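Long-range contact in denovo NTF2 (Synthetic construct, PDB 6W40), which is a computationally designed protein with an NTF2-like fold, apparently made to sample diverse pocket shapes and not assigned a natural function: residues D10-W24 against R68-L82. Numbering follows the deposited sequence.
Sequences DMMEIVIKLFMTGDW and RNIRIHDIKLIGDKL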
loop_
_atom_site.group_PDB
_atom_site.type_symbol
_atom_site.label_atom_id
_atom_site.label_comp_id
_atom_site.label_asym_id
_atom_site.label_seq_id
_atom_site.Cartn_x
_atom_site.Cartn_y
_atom_site.Cartn_z
ATOM N N ASP A 10 2.677 -6.757 7.936
ATOM C CA ASP A 10 2.113 -5.413 7.838
ATOM C C ASP A 10 2.148 -4.904 6.401
ATOM O O ASP A 10 1.146 -4.395 5.887
ATOM C CB ASP A 10 2.867 -4.459 8.766
ATOM C CG ASP A 10 2.055 -4.065 9.988
ATOM O OD1 ASP A 10 0.818 -3.943 9.870
ATOM O OD2 ASP A 10 2.653 -3.871 11.067
ATOM N N MET A 11 3.296 -5.045 5.732
ATOM C CA MET A 11 3.426 -4.569 4.357
ATOM C C MET A 11 2.449 -5.275 3.425
ATOM O O MET A 11 1.841 -4.639 2.557
ATOM C CB MET A 11 4.861 -4.761 3.867
ATOM C CG MET A 11 5.837 -3.715 4.366
ATOM S SD MET A 11 5.536 -2.096 3.631
ATOM C CE MET A 11 5.774 -2.466 1.894
ATOM N N MET A 12 2.288 -6.591 3.586
ATOM C CA MET A 12 1.344 -7.324 2.749
ATOM C C MET A 12 -0.088 -6.854 2.969
ATOM O O MET A 12 -0.909 -6.912 2.045
ATOM C CB MET A 12 1.460 -8.826 3.009
ATOM C CG MET A 12 2.603 -9.497 2.263
ATOM S SD MET A 12 2.757 -11.258 2.614
ATOM C CE MET A 12 1.095 -11.826 2.259
ATOM N N GLU A 13 -0.412 -6.387 4.177
ATOM C CA GLU A 13 -1.736 -5.819 4.408
ATOM C C GLU A 13 -1.906 -4.516 3.638
ATOM O O GLU A 13 -2.938 -4.295 2.994
ATOM C CB GLU A 13 -1.969 -5.590 5.903
ATOM C CG GLU A 13 -1.719 -6.795 6.797
ATOM C CD GLU A 13 -2.805 -7.848 6.716
ATOM O OE1 GLU A 13 -3.750 -7.684 5.917
ATOM O OE2 GLU A 13 -2.716 -8.845 7.463
ATOM N N ILE A 14 -0.895 -3.646 3.683
ATOM C CA ILE A 14 -1.008 -2.329 3.058
ATOM C C ILE A 14 -1.216 -2.463 1.556
ATOM O O ILE A 14 -2.048 -1.763 0.965
ATOM C CB ILE A 14 0.235 -1.474 3.371
ATOM C CG1 ILE A 14 0.586 -1.548 4.855
ATOM C CG2 ILE A 14 0.009 -0.033 2.946
ATOM C CD1 ILE A 14 -0.547 -1.208 5.779
ATOM N N VAL A 15 -0.465 -3.360 0.916
ATOM C CA VAL A 15 -0.534 -3.468 -0.537
ATOM C C VAL A 15 -1.876 -4.040 -0.978
ATOM O O VAL A 15 -2.399 -3.660 -2.033
ATOM C CB VAL A 15 0.650 -4.301 -1.071
ATOM C CG1 VAL A 15 1.977 -3.646 -0.691
ATOM C CG2 VAL A 15 0.591 -5.725 -0.546
ATOM N N ILE A 16 -2.469 -4.937 -0.188
ATOM C CA ILE A 16 -3.740 -5.534 -0.589
ATOM C C ILE A 16 -4.873 -4.528 -0.442
ATOM O O ILE A 16 -5.717 -4.389 -1.334
ATOM C CB ILE A 16 -4.021 -6.820 0.212
ATOM C CG1 ILE A 16 -3.076 -7.940 -0.226
ATOM C CG2 ILE A 16 -5.474 -7.245 0.039
ATOM C CD1 ILE A 16 -3.645 -9.343 -0.045
ATOM N N LYS A 17 -4.901 -3.802 0.677
ATOM C CA LYS A 17 -6.002 -2.882 0.943
ATOM C C LYS A 17 -5.900 -1.620 0.098
ATOM O O LYS A 17 -6.857 -1.245 -0.588
ATOM C CB LYS A 17 -6.033 -2.514 2.428
ATOM C CG LYS A 17 -5.902 -3.689 3.370
ATOM C CD LYS A 17 -7.015 -4.692 3.170
ATOM C CE LYS A 17 -8.338 -4.129 3.628
ATOM N NZ LYS A 17 -8.236 -3.579 5.005
ATOM N N LEU A 18 -4.747 -0.952 0.134
ATOM C CA LEU A 18 -4.619 0.406 -0.379
ATOM C C LEU A 18 -3.779 0.499 -1.649
ATOM O O LEU A 18 -3.456 1.610 -2.081
ATOM C CB LEU A 18 -4.032 1.310 0.706
ATOM C CG LEU A 18 -4.758 1.258 2.053
ATOM C CD1 LEU A 18 -3.774 1.017 3.188
ATOM C CD2 LEU A 18 -5.559 2.527 2.299
ATOM N N PHE A 19 -3.424 -0.631 -2.260
ATOM C CA PHE A 19 -2.653 -0.622 -3.499
ATOM C C PHE A 19 -3.271 -1.570 -4.516
ATOM O O PHE A 19 -3.952 -1.127 -5.447
ATOM C CB PHE A 19 -1.195 -1.008 -3.231
ATOM C CG PHE A 19 -0.335 -1.075 -4.469
ATOM C CD1 PHE A 19 0.797 -1.871 -4.487
ATOM C CD2 PHE A 19 -0.638 -0.330 -5.599
ATOM C CE1 PHE A 19 1.596 -1.942 -5.609
ATOM C CE2 PHE A 19 0.158 -0.399 -6.726
ATOM C CZ PHE A 19 1.277 -1.204 -6.729
ATOM N N MET A 20 -3.015 -2.869 -4.355
ATOM C CA MET A 20 -3.551 -3.902 -5.235
ATOM C C MET A 20 -5.044 -3.700 -5.443
ATOM O O MET A 20 -5.858 -4.215 -4.667
ATOM C CB MET A 20 -3.269 -5.288 -4.654
ATOM C CG MET A 20 -3.762 -6.440 -5.506
ATOM S SD MET A 20 -3.825 -7.981 -4.577
ATOM C CE MET A 20 -2.273 -7.881 -3.689
ATOM N N THR A 21 -5.396 -2.970 -6.510
ATOM C CA THR A 21 -6.718 -2.387 -6.745
ATOM C C THR A 21 -7.430 -2.090 -5.429
ATOM O O THR A 21 -6.828 -1.532 -4.506
ATOM C CB THR A 21 -7.571 -3.291 -7.652
ATOM O OG1 THR A 21 -8.915 -2.796 -7.696
ATOM C CG2 THR A 21 -7.571 -4.753 -7.187
ATOM N N GLY A 22 -8.707 -2.438 -5.331
ATOM C CA GLY A 22 -9.362 -2.415 -4.043
ATOM C C GLY A 22 -9.051 -3.694 -3.300
ATOM O O GLY A 22 -8.463 -3.672 -2.214
ATOM N N ASP A 23 -9.425 -4.819 -3.910
ATOM C CA ASP A 23 -9.241 -6.150 -3.331
ATOM C C ASP A 23 -9.785 -6.221 -1.909
ATOM O O ASP A 23 -9.299 -6.993 -1.079
ATOM C CB ASP A 23 -7.773 -6.579 -3.370
ATOM C CG ASP A 23 -7.613 -8.085 -3.446
ATOM O OD1 ASP A 23 -8.639 -8.781 -3.611
ATOM O OD2 ASP A 23 -6.470 -8.574 -3.343
ATOM N N TRP A 24 -10.798 -5.404 -1.616
ATOM C CA TRP A 24 -11.466 -5.460 -0.325
ATOM C C TRP A 24 -12.328 -6.704 -0.175
ATOM O O TRP A 24 -12.817 -6.971 0.929
ATOM C CB TRP A 24 -12.305 -4.197 -0.118
ATOM C CG TRP A 24 -11.467 -2.972 0.087
ATOM C CD1 TRP A 24 -10.877 -2.209 -0.880
ATOM C CD2 TRP A 24 -11.117 -2.372 1.340
ATOM N NE1 TRP A 24 -10.185 -1.170 -0.306
ATOM C CE2 TRP A 24 -10.317 -1.248 1.055
ATOM C CE3 TRP A 24 -11.406 -2.674 2.674
ATOM C CZ2 TRP A 24 -9.802 -0.426 2.057
ATOM C CZ3 TRP A 24 -10.896 -1.855 3.666
ATOM C CH2 TRP A 24 -10.101 -0.746 3.353
ATOM N N ARG A 68 -13.946 2.104 -4.622
ATOM C CA ARG A 68 -12.989 1.286 -5.356
ATOM C C ARG A 68 -11.657 1.178 -4.626
ATOM O O ARG A 68 -11.128 0.076 -4.461
ATOM C CB ARG A 68 -12.772 1.855 -6.762
ATOM C CG ARG A 68 -13.956 1.673 -7.692
ATOM C CD ARG A 68 -13.651 2.228 -9.072
ATOM N NE ARG A 68 -14.709 1.922 -10.029
ATOM C CZ ARG A 68 -14.705 2.321 -11.296
ATOM N NH1 ARG A 68 -13.698 3.045 -11.761
ATOM N NH2 ARG A 68 -15.710 1.997 -12.098
ATOM N N ASN A 69 -11.107 2.304 -4.181
ATOM C CA ASN A 69 -9.887 2.317 -3.385
ATOM C C ASN A 69 -9.903 3.579 -2.527
ATOM O O ASN A 69 -10.938 4.237 -2.381
ATOM C CB ASN A 69 -8.649 2.228 -4.288
ATOM C CG ASN A 69 -7.415 1.752 -3.544
ATOM O OD1 ASN A 69 -7.513 1.174 -2.461
ATOM N ND2 ASN A 69 -6.245 1.997 -4.121
ATOM N N ILE A 70 -8.750 3.921 -1.956
ATOM C CA ILE A 70 -8.616 5.063 -1.058
ATOM C C ILE A 70 -7.471 5.928 -1.566
ATOM O O ILE A 70 -6.305 5.518 -1.512
ATOM C CB ILE A 70 -8.365 4.628 0.393
ATOM C CG1 ILE A 70 -9.507 3.743 0.888
ATOM C CG2 ILE A 70 -8.204 5.844 1.296
ATOM C CD1 ILE A 70 -9.243 3.106 2.225
ATOM N N ARG A 71 -7.799 7.122 -2.059
ATOM C CA ARG A 71 -6.782 8.094 -2.448
ATOM C C ARG A 71 -6.056 8.573 -1.197
ATOM O O ARG A 71 -6.597 9.366 -0.420
ATOM C CB ARG A 71 -7.420 9.261 -3.196
ATOM C CG ARG A 71 -6.441 10.364 -3.566
ATOM C CD ARG A 71 -5.361 9.854 -4.505
ATOM N NE ARG A 71 -5.910 9.432 -5.790
ATOM C CZ ARG A 71 -6.063 10.238 -6.837
ATOM N NH1 ARG A 71 -5.709 11.513 -6.753
ATOM N NH2 ARG A 71 -6.571 9.767 -7.968
ATOM N N ILE A 72 -4.829 8.099 -1.008
ATOM C CA ILE A 72 -4.117 8.275 0.253
ATOM C C ILE A 72 -3.449 9.641 0.288
ATOM O O ILE A 72 -2.785 10.048 -0.673
ATOM C CB ILE A 72 -3.087 7.152 0.446
ATOM C CG1 ILE A 72 -3.800 5.809 0.602
ATOM C CG2 ILE A 72 -2.197 7.440 1.643
ATOM C CD1 ILE A 72 -2.866 4.635 0.668
ATOM N N HIS A 73 -3.620 10.351 1.404
ATOM C CA HIS A 73 -2.940 11.616 1.652
ATOM C C HIS A 73 -1.726 11.465 2.558
ATOM O O HIS A 73 -0.685 12.073 2.295
ATOM C CB HIS A 73 -3.909 12.631 2.269
ATOM C CG HIS A 73 -5.092 12.944 1.406
ATOM N ND1 HIS A 73 -6.157 13.698 1.851
ATOM C CD2 HIS A 73 -5.379 12.608 0.127
ATOM C CE1 HIS A 73 -7.050 13.810 0.883
ATOM N NE2 HIS A 73 -6.601 13.158 -0.174
ATOM N N ASP A 74 -1.834 10.670 3.622
ATOM C CA ASP A 74 -0.705 10.427 4.511
ATOM C C ASP A 74 -0.901 9.086 5.206
ATOM O O ASP A 74 -2.031 8.649 5.435
ATOM C CB ASP A 74 -0.547 11.549 5.544
ATOM C CG ASP A 74 0.775 11.474 6.289
ATOM O OD1 ASP A 74 1.619 10.625 5.930
ATOM O OD2 ASP A 74 0.970 12.265 7.234
ATOM N N ILE A 75 0.218 8.443 5.537
ATOM C CA ILE A 75 0.220 7.147 6.206
ATOM C C ILE A 75 1.328 7.138 7.248
ATOM O O ILE A 75 2.445 7.598 6.989
ATOM C CB ILE A 75 0.407 5.983 5.210
ATOM C CG1 ILE A 75 -0.877 5.731 4.425
ATOM C CG2 ILE A 75 0.820 4.711 5.931
ATOM C CD1 ILE A 75 -0.826 4.480 3.576
ATOM N N LYS A 76 1.016 6.617 8.431
ATOM C CA LYS A 76 1.991 6.438 9.497
ATOM C C LYS A 76 1.954 4.991 9.965
ATOM O O LYS A 76 0.874 4.430 10.172
ATOM C CB LYS A 76 1.713 7.385 10.668
ATOM C CG LYS A 76 2.058 8.837 10.381
ATOM C CD LYS A 76 3.555 9.009 10.180
ATOM C CE LYS A 76 3.902 10.428 9.770
ATOM N NZ LYS A 76 3.318 10.769 8.445
ATOM N N LEU A 77 3.131 4.394 10.123
ATOM C CA LEU A 77 3.267 3.025 10.608
ATOM C C LEU A 77 3.811 3.082 12.030
ATOM O O LEU A 77 4.968 3.457 12.244
ATOM C CB LEU A 77 4.182 2.210 9.697
ATOM C CG LEU A 77 3.611 0.885 9.191
ATOM C CD1 LEU A 77 2.286 1.120 8.483
ATOM C CD2 LEU A 77 4.602 0.192 8.267
ATOM N N ILE A 78 2.974 2.718 12.998
ATOM C CA ILE A 78 3.340 2.803 14.406
ATOM C C ILE A 78 3.290 1.409 15.014
ATOM O O ILE A 78 2.278 1.014 15.603
ATOM C CB ILE A 78 2.416 3.769 15.165
ATOM C CG1 ILE A 78 2.213 5.052 14.359
ATOM C CG2 ILE A 78 2.993 4.088 16.536
ATOM C CD1 ILE A 78 1.166 5.974 14.934
ATOM N N GLY A 79 4.376 0.656 14.869
ATOM C CA GLY A 79 4.424 -0.695 15.385
ATOM C C GLY A 79 3.481 -1.634 14.660
ATOM O O GLY A 79 3.763 -2.062 13.537
ATOM N N ASP A 80 2.353 -1.956 15.294
ATOM C CA ASP A 80 1.365 -2.867 14.732
ATOM C C ASP A 80 0.113 -2.141 14.256
ATOM O O ASP A 80 -0.918 -2.778 14.019
ATOM C CB ASP A 80 0.994 -3.942 15.755
ATOM C CG ASP A 80 0.336 -3.367 16.996
ATOM O OD1 ASP A 80 0.537 -2.167 17.278
ATOM O OD2 ASP A 80 -0.379 -4.117 17.695
ATOM N N LYS A 81 0.182 -0.821 14.108
ATOM C CA LYS A 81 -0.973 -0.003 13.767
ATOM C C LYS A 81 -0.713 0.738 12.464
ATOM O O LYS A 81 0.339 1.363 12.298
ATOM C CB LYS A 81 -1.286 0.999 14.883
ATOM C CG LYS A 81 -2.406 1.972 14.552
ATOM C CD LYS A 81 -2.539 3.044 15.625
ATOM C CE LYS A 81 -2.812 2.432 16.992
ATOM N NZ LYS A 81 -2.865 3.463 18.068
ATOM N N LEU A 82 -1.673 0.665 11.550
ATOM C CA LEU A 82 -1.663 1.461 10.331
ATOM C C LEU A 82 -2.622 2.631 10.497
ATOM O O LEU A 82 -3.769 2.440 10.914
ATOM C CB LEU A 82 -2.070 0.619 9.123
ATOM C CG LEU A 82 -2.469 1.439 7.894
ATOM C CD1 LEU A 82 -1.239 1.988 7.187
ATOM C CD2 LEU A 82 -3.347 0.634 6.944
#
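The amide of Asn69 gives the one hydrogen bond between residues 10-24 and 68-82. Its ND2 donates to Leu18 O over 3.5 Å, a weak bond but a fairly straight one at 161°. The torsion of Asn69, with CG opposite the backbone N (chi1 -160°), brings the amide against the backbone of Leu18 and Thr21. Asn69 OD1 lies 3.1 Å from Lys17 O, two acceptors that cannot bond as modelled, so the amide's rotation is doubtful. With alanine in its place, Leu18 O would probably lose this donor and a gap would open beside Thr21 O.

Apolar packing carries most of the contact. Leu18 rests its CB on Ile72 CD1 at 3.5 Å, the two side chains at about a right angle. Its CD2 meets Ile70 CD1 at 3.7 Å, and CD1 reaches Leu82 CD2 tip to tip. One turn earlier, Ile14 CD1 meets Leu82 CD2 end-on at 3.5 Å. Trp24 brings CZ2 to Ile70 CD1 at 3.6 Å, while Lys17 CE sits over one ring face, toward its rim. At the other end Asp10 is paired with Lys6, which also bonds weakly to Gly79 O.

Helix 2-18 thus packs against the curved sheet of the NTF2-like fold, its 10-18 part at 112° to strand 68-72. Arg68 and Asn69 form a classic beta bulge facing Glu89, His73 and Asp74 another facing Glu85. Strand 100-108 touches Asp10 and Ile70, and Met20 of the second subunit packs on Ile72.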